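Local coordinates for Poly(Beta-D-mannuronate) lyase (Pseudopedobacter saltans, PDB 7O79), which probably cleaves alginate as a poly(beta-D-mannuronate) lyase of polysaccharide lyase family 6, built on a parallel beta-helix, at residues Asn127-Cys132 and Gln157-Lys162; Phe193-Asn198 and Ile221-Ile226. One frame throughout, in Å; residues are numbered along the deposited sequence.

Contact 1: Asn127-Cys132 and Gln157-Lys162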
loop_
_atom_site.group_PDB
_atom_site.type_symbol
_atom_site.label_atom_id
_atom_site.label_comp_id
_atom_site.label_asym_id
_atom_site.label_seq_id
_atom_site.Cartn_x
_atom_site.Cartn_y
_atom_site.Cartn_z
ATOM N N ASN A 127 -7.750 -12.010 7.051
ATOM C CA ASN A 127 -6.766 -11.865 8.112
ATOM C C ASN A 127 -6.615 -10.403 8.550
ATOM O O ASN A 127 -6.914 -9.462 7.808
ATOM C CB ASN A 127 -5.416 -12.439 7.675
ATOM C CG ASN A 127 -5.505 -13.918 7.284
ATOM O OD1 ASN A 127 -5.614 -14.790 8.151
ATOM N ND2 ASN A 127 -5.457 -14.202 5.979
ATOM N N LEU A 128 -6.135 -10.225 9.780
ATOM C CA LEU A 128 -6.031 -8.914 10.408
ATOM C C LEU A 128 -4.667 -8.731 11.055
ATOM O O LEU A 128 -4.200 -9.611 11.782
ATOM C CB LEU A 128 -7.132 -8.731 11.454
ATOM C CG LEU A 128 -7.125 -7.424 12.251
ATOM C CD1 LEU A 128 -7.187 -6.201 11.355
ATOM C CD2 LEU A 128 -8.314 -7.433 13.195
ATOM N N MET A 129 -4.019 -7.604 10.759
ATOM C CA MET A 129 -2.818 -7.145 11.457
ATOM C C MET A 129 -3.082 -5.761 12.013
ATOM O O MET A 129 -3.422 -4.856 11.249
ATOM C CB MET A 129 -1.593 -7.051 10.535
ATOM C CG MET A 129 -0.269 -6.978 11.285
ATOM S SD MET A 129 1.229 -7.183 10.259
ATOM C CE MET A 129 1.132 -5.759 9.156
ATOM N N GLN A 130 -2.877 -5.573 13.320
ATOM C CA GLN A 130 -3.132 -4.268 13.904
ATOM C C GLN A 130 -2.240 -4.053 15.120
ATOM O O GLN A 130 -1.834 -5.008 15.782
ATOM C CB GLN A 130 -4.612 -4.097 14.271
ATOM C CG GLN A 130 -5.126 -5.084 15.319
ATOM C CD GLN A 130 -6.591 -4.842 15.664
ATOM O OE1 GLN A 130 -7.347 -4.287 14.861
ATOM N NE2 GLN A 130 -6.997 -5.266 16.860
ATOM N N TYR A 131 -1.927 -2.787 15.390
ATOM C CA TYR A 131 -1.015 -2.394 16.475
ATOM C C TYR A 131 0.318 -3.127 16.396
ATOM O O TYR A 131 0.848 -3.626 17.390
ATOM C CB TYR A 131 -1.663 -2.593 17.838
ATOM C CG TYR A 131 -2.921 -1.782 17.958
ATOM C CD1 TYR A 131 -2.856 -0.400 18.141
ATOM C CD2 TYR A 131 -4.170 -2.374 17.850
ATOM C CE1 TYR A 131 -4.007 0.369 18.243
ATOM C CE2 TYR A 131 -5.320 -1.607 17.953
ATOM C CZ TYR A 131 -5.224 -0.238 18.149
ATOM O OH TYR A 131 -6.363 0.529 18.249
ATOM N N CYS A 132 0.878 -3.169 15.194
ATOM C CA CYS A 132 2.215 -3.691 15.000
ATOM C C CYS A 132 3.128 -2.578 14.504
ATOM O O CYS A 132 2.674 -1.596 13.911
ATOM C CB CYS A 132 2.203 -4.880 14.037
ATOM S SG CYS A 132 1.337 -6.344 14.689
ATOM N N GLN A 157 -4.250 -2.312 9.996
ATOM C CA GLN A 157 -4.704 -1.054 10.572
ATOM C C GLN A 157 -3.946 -0.737 11.851
ATOM O O GLN A 157 -3.482 -1.636 12.551
ATOM C CB GLN A 157 -6.228 -1.069 10.822
ATOM C CG GLN A 157 -6.698 -2.133 11.782
ATOM C CD GLN A 157 -8.213 -2.139 11.928
ATOM O OE1 GLN A 157 -8.913 -1.431 11.214
ATOM N NE2 GLN A 157 -8.723 -2.954 12.848
ATOM N N TYR A 158 -3.828 0.565 12.146
ATOM C CA TYR A 158 -3.175 1.041 13.366
ATOM C C TYR A 158 -1.771 0.488 13.513
ATOM O O TYR A 158 -1.296 0.242 14.628
ATOM C CB TYR A 158 -3.994 0.726 14.626
ATOM C CG TYR A 158 -5.456 1.081 14.526
ATOM C CD1 TYR A 158 -5.851 2.397 14.365
ATOM C CD2 TYR A 158 -6.439 0.114 14.656
ATOM C CE1 TYR A 158 -7.193 2.735 14.289
ATOM C CE2 TYR A 158 -7.783 0.441 14.587
ATOM C CZ TYR A 158 -8.151 1.746 14.402
ATOM O OH TYR A 158 -9.488 2.079 14.337
ATOM N N CYS A 159 -1.081 0.311 12.394
ATOM C CA CYS A 159 0.314 -0.071 12.446
ATOM C C CYS A 159 1.211 1.143 12.224
ATOM O O CYS A 159 0.775 2.226 11.825
ATOM C CB CYS A 159 0.609 -1.176 11.425
ATOM S SG CYS A 159 -0.161 -2.754 11.879
ATOM N N TYR A 160 2.495 0.937 12.496
ATOM C CA TYR A 160 3.490 1.996 12.467
ATOM C C TYR A 160 4.660 1.528 11.609
ATOM O O TYR A 160 5.287 0.505 11.916
ATOM C CB TYR A 160 3.928 2.323 13.899
ATOM C CG TYR A 160 4.833 3.520 14.067
ATOM C CD1 TYR A 160 4.842 4.557 13.141
ATOM C CD2 TYR A 160 5.676 3.617 15.175
ATOM C CE1 TYR A 160 5.662 5.663 13.318
ATOM C CE2 TYR A 160 6.510 4.714 15.351
ATOM C CZ TYR A 160 6.491 5.731 14.428
ATOM O OH TYR A 160 7.314 6.812 14.611
ATOM N N PHE A 161 4.957 2.274 10.537
ATOM C CA PHE A 161 6.057 1.951 9.626
ATOM C C PHE A 161 7.045 3.111 9.640
ATOM O O PHE A 161 6.735 4.204 9.155
ATOM C CB PHE A 161 5.554 1.664 8.208
ATOM C CG PHE A 161 4.428 0.657 8.151
ATOM C CD1 PHE A 161 3.112 1.052 8.333
ATOM C CD2 PHE A 161 4.701 -0.691 7.931
ATOM C CE1 PHE A 161 2.071 0.134 8.287
ATOM C CE2 PHE A 161 3.666 -1.623 7.878
ATOM C CZ PHE A 161 2.345 -1.210 8.071
ATOM N N LYS A 162 8.240 2.864 10.170
ATOM C CA LYS A 162 9.162 3.923 10.541
ATOM C C LYS A 162 10.561 3.645 10.007
ATOM O O LYS A 162 11.067 2.528 10.143
ATOM C CB LYS A 162 9.231 4.066 12.058
ATOM C CG LYS A 162 10.219 5.116 12.524
ATOM C CD LYS A 162 10.294 5.165 14.036
ATOM C CE LYS A 162 10.707 6.551 14.531
ATOM N NZ LYS A 162 10.996 6.537 15.997
#

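Contact 2: Phe193-Asn198 and Ile221-Ile226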
loop_
_atom_site.group_PDB
_atom_site.type_symbol
_atom_site.label_atom_id
_atom_site.label_comp_id
_atom_site.label_asym_id
_atom_site.label_seq_id
_atom_site.Cartn_x
_atom_site.Cartn_y
_atom_site.Cartn_z
ATOM N N PHE A 193 -8.338 -5.505 -0.142
ATOM C CA PHE A 193 -7.342 -5.289 0.906
ATOM C C PHE A 193 -7.565 -3.919 1.536
ATOM O O PHE A 193 -7.830 -2.941 0.836
ATOM C CB PHE A 193 -5.930 -5.383 0.323
ATOM C CG PHE A 193 -4.839 -5.611 1.340
ATOM C CD1 PHE A 193 -4.348 -4.562 2.119
ATOM C CD2 PHE A 193 -4.279 -6.874 1.496
ATOM C CE1 PHE A 193 -3.323 -4.779 3.049
ATOM C CE2 PHE A 193 -3.278 -7.101 2.432
ATOM C CZ PHE A 193 -2.792 -6.060 3.205
ATOM N N THR A 194 -7.469 -3.853 2.853
ATOM C CA THR A 194 -7.701 -2.604 3.570
ATOM C C THR A 194 -6.405 -2.158 4.229
ATOM O O THR A 194 -5.830 -2.899 5.040
ATOM C CB THR A 194 -8.808 -2.763 4.610
ATOM O OG1 THR A 194 -10.059 -2.938 3.941
ATOM C CG2 THR A 194 -8.876 -1.519 5.520
ATOM N N ILE A 195 -5.953 -0.955 3.881
ATOM C CA ILE A 195 -4.829 -0.293 4.532
ATOM C C ILE A 195 -5.422 0.917 5.243
ATOM O O ILE A 195 -5.753 1.915 4.593
ATOM C CB ILE A 195 -3.760 0.144 3.522
ATOM C CG1 ILE A 195 -3.201 -1.056 2.728
ATOM C CG2 ILE A 195 -2.657 0.931 4.234
ATOM C CD1 ILE A 195 -2.228 -0.607 1.586
ATOM N N LYS A 196 -5.569 0.854 6.567
ATOM C CA LYS A 196 -6.415 1.824 7.254
ATOM C C LYS A 196 -5.765 2.321 8.536
ATOM O O LYS A 196 -5.220 1.532 9.307
ATOM C CB LYS A 196 -7.789 1.217 7.562
ATOM C CG LYS A 196 -8.767 2.130 8.345
ATOM C CD LYS A 196 -10.042 1.332 8.683
ATOM C CE LYS A 196 -10.793 1.888 9.902
ATOM N NZ LYS A 196 -10.300 1.230 11.172
ATOM N N ASN A 197 -5.812 3.643 8.742
ATOM C CA ASN A 197 -5.368 4.276 9.987
ATOM C C ASN A 197 -3.972 3.815 10.379
ATOM O O ASN A 197 -3.708 3.506 11.539
ATOM C CB ASN A 197 -6.348 4.025 11.148
ATOM C CG ASN A 197 -7.725 4.589 10.897
ATOM O OD1 ASN A 197 -7.878 5.603 10.225
ATOM N ND2 ASN A 197 -8.736 3.961 11.477
ATOM N N ASN A 198 -3.057 3.786 9.408
ATOM C CA ASN A 198 -1.657 3.522 9.714
ATOM C C ASN A 198 -0.851 4.819 9.659
ATOM O O ASN A 198 -1.234 5.788 8.992
ATOM C CB ASN A 198 -1.054 2.506 8.740
ATOM C CG ASN A 198 -1.803 1.201 8.732
ATOM O OD1 ASN A 198 -1.724 0.421 9.680
ATOM N ND2 ASN A 198 -2.596 0.985 7.683
ATOM N N ILE A 221 -7.425 4.126 3.546
ATOM C CA ILE A 221 -8.301 5.009 4.325
ATOM C C ILE A 221 -7.568 5.521 5.555
ATOM O O ILE A 221 -7.018 4.727 6.324
ATOM C CB ILE A 221 -9.581 4.292 4.797
ATOM C CG1 ILE A 221 -10.261 3.501 3.689
ATOM C CG2 ILE A 221 -10.565 5.301 5.391
ATOM C CD1 ILE A 221 -10.567 4.341 2.493
ATOM N N GLY A 222 -7.579 6.839 5.755
ATOM C CA GLY A 222 -7.219 7.404 7.051
ATOM C C GLY A 222 -5.801 7.152 7.509
ATOM O O GLY A 222 -5.552 7.105 8.715
ATOM N N ASN A 223 -4.861 7.005 6.585
ATOM C CA ASN A 223 -3.451 6.850 6.909
ATOM C C ASN A 223 -2.763 8.213 6.982
ATOM O O ASN A 223 -3.151 9.165 6.300
ATOM C CB ASN A 223 -2.760 5.999 5.849
ATOM C CG ASN A 223 -3.353 4.605 5.753
ATOM O OD1 ASN A 223 -3.066 3.731 6.579
ATOM N ND2 ASN A 223 -4.219 4.405 4.764
ATOM N N THR A 224 -1.703 8.284 7.781
ATOM C CA THR A 224 -0.885 9.488 7.898
ATOM C C THR A 224 0.514 9.162 7.391
ATOM O O THR A 224 1.162 8.242 7.902
ATOM C CB THR A 224 -0.854 9.979 9.355
ATOM O OG1 THR A 224 -2.152 10.461 9.719
ATOM C CG2 THR A 224 0.142 11.118 9.523
ATOM N N VAL A 225 0.966 9.893 6.369
ATOM C CA VAL A 225 2.260 9.649 5.725
ATOM C C VAL A 225 3.125 10.891 5.900
ATOM O O VAL A 225 2.878 11.924 5.265
ATOM C CB VAL A 225 2.111 9.294 4.235
ATOM C CG1 VAL A 225 3.456 9.039 3.631
ATOM C CG2 VAL A 225 1.199 8.069 4.048
ATOM N N ILE A 226 4.172 10.780 6.714
ATOM C CA ILE A 226 4.967 11.929 7.133
ATOM C C ILE A 226 6.360 11.812 6.524
ATOM O O ILE A 226 7.059 10.811 6.740
ATOM C CB ILE A 226 5.044 12.032 8.662
ATOM C CG1 ILE A 226 3.647 12.301 9.242
ATOM C CG2 ILE A 226 5.994 13.156 9.068
ATOM C CD1 ILE A 226 3.632 12.439 10.761
#

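Contact 1: Asn127-Cys132 and Gln157-Lys162
Y131 and Y158 run alongside one another. Their planes are 16° apart, but the rings are offset enough to leave little overlap, with centroids 5.1 Å apart. CB of Y158 instead sits over one face of the Y131 ring, 3.8 Å from its centroid, as a CH-pi contact. The hydroxyl of Y131 in turn lies over one face of the Y158 ring, displaced toward its rim. On the buried side, CB of C132 packs on SG of C159 at 3.8 Å. This sulfur lies beside its own backbone N (chi1 -69°), where it also accepts a hydrogen bond from C132 N. Further out, the Q130 and Q157 chains extend together. NE2 of Q157 donates to OE1 of Q130 at 2.8 Å, nearly in line with the C=O, and the two amide planes are 21° apart. K196 NZ bonds OE1 of Q157, and NE2 of Q130 bonds OE2 of E101. Backbone bonds lie toward the two ends of the contact: Q157 N to M129 O at 3.0 Å, and Y160 N to C132 O at 2.9 Å. Equivalent residues stacked in parallel at the same bend of successive coils are the hallmark of a right-handed parallel beta-helix, here of the chondroitinase B family.

Contact 2: Phe193-Asn198 and Ile221-Ile226
N198 and N223 hold CG beside their backbone N (both chi1 near -60°), which lays the two amides next to each other with planes 12° apart. OD1 of N223 takes two bonds from N198. ND2 of N198 meets OD1 of N223 in the carbonyl plane at 3.0 Å; N198 N reaches the same OD1 from above that plane. The other end of the N223 amide reaches back to the strand: its ND2 donates to I195 O at 2.9 Å, almost straight at the hydrogen but from above the I195 carbonyl plane. I221 N, closer to that plane, also bonds I195 O, so two donors grip it. Replacing N223 with an alanine would probably leave N198 N without this acceptor and take one of the two donors from I195 O. The backbones add N197 N to I221 O and, beyond the bend, T224 N to N198 O at 2.8 Å. G222 takes up a positive phi at the turn, a shape glycine adopts easily. The asparagine pattern continues both ways: OD1 of N198 accepts from C159 N, its ND2 also bonds V156 O, and OD1 of N245 accepts from N223 N. Strand 194-201 thus lies between 155-162 and 219-226, with F175 of strand 175-177 packed against I195 from within the coil.

Followed from the N terminus, the chain leaves 127-132, makes one turn of the beta-helix and comes back at 157-162, where contact 1 closes a loop of 24 intervening residues. A further coil carries it to 193-198. Another turn, with 22 intervening residues, returns it to 221-226 and closes contact 2. The two loops follow in series and neither nest nor cross. Their centres are about 10 Å apart. They meet where neighbouring strands 155-162 and 194-201 pair, and there the polar ends of N198 and K196 bridge from contact 2 to contact 1. Together the contacts join four strands, 128-135, 155-162, 194-201 and 219-226, at the same bend.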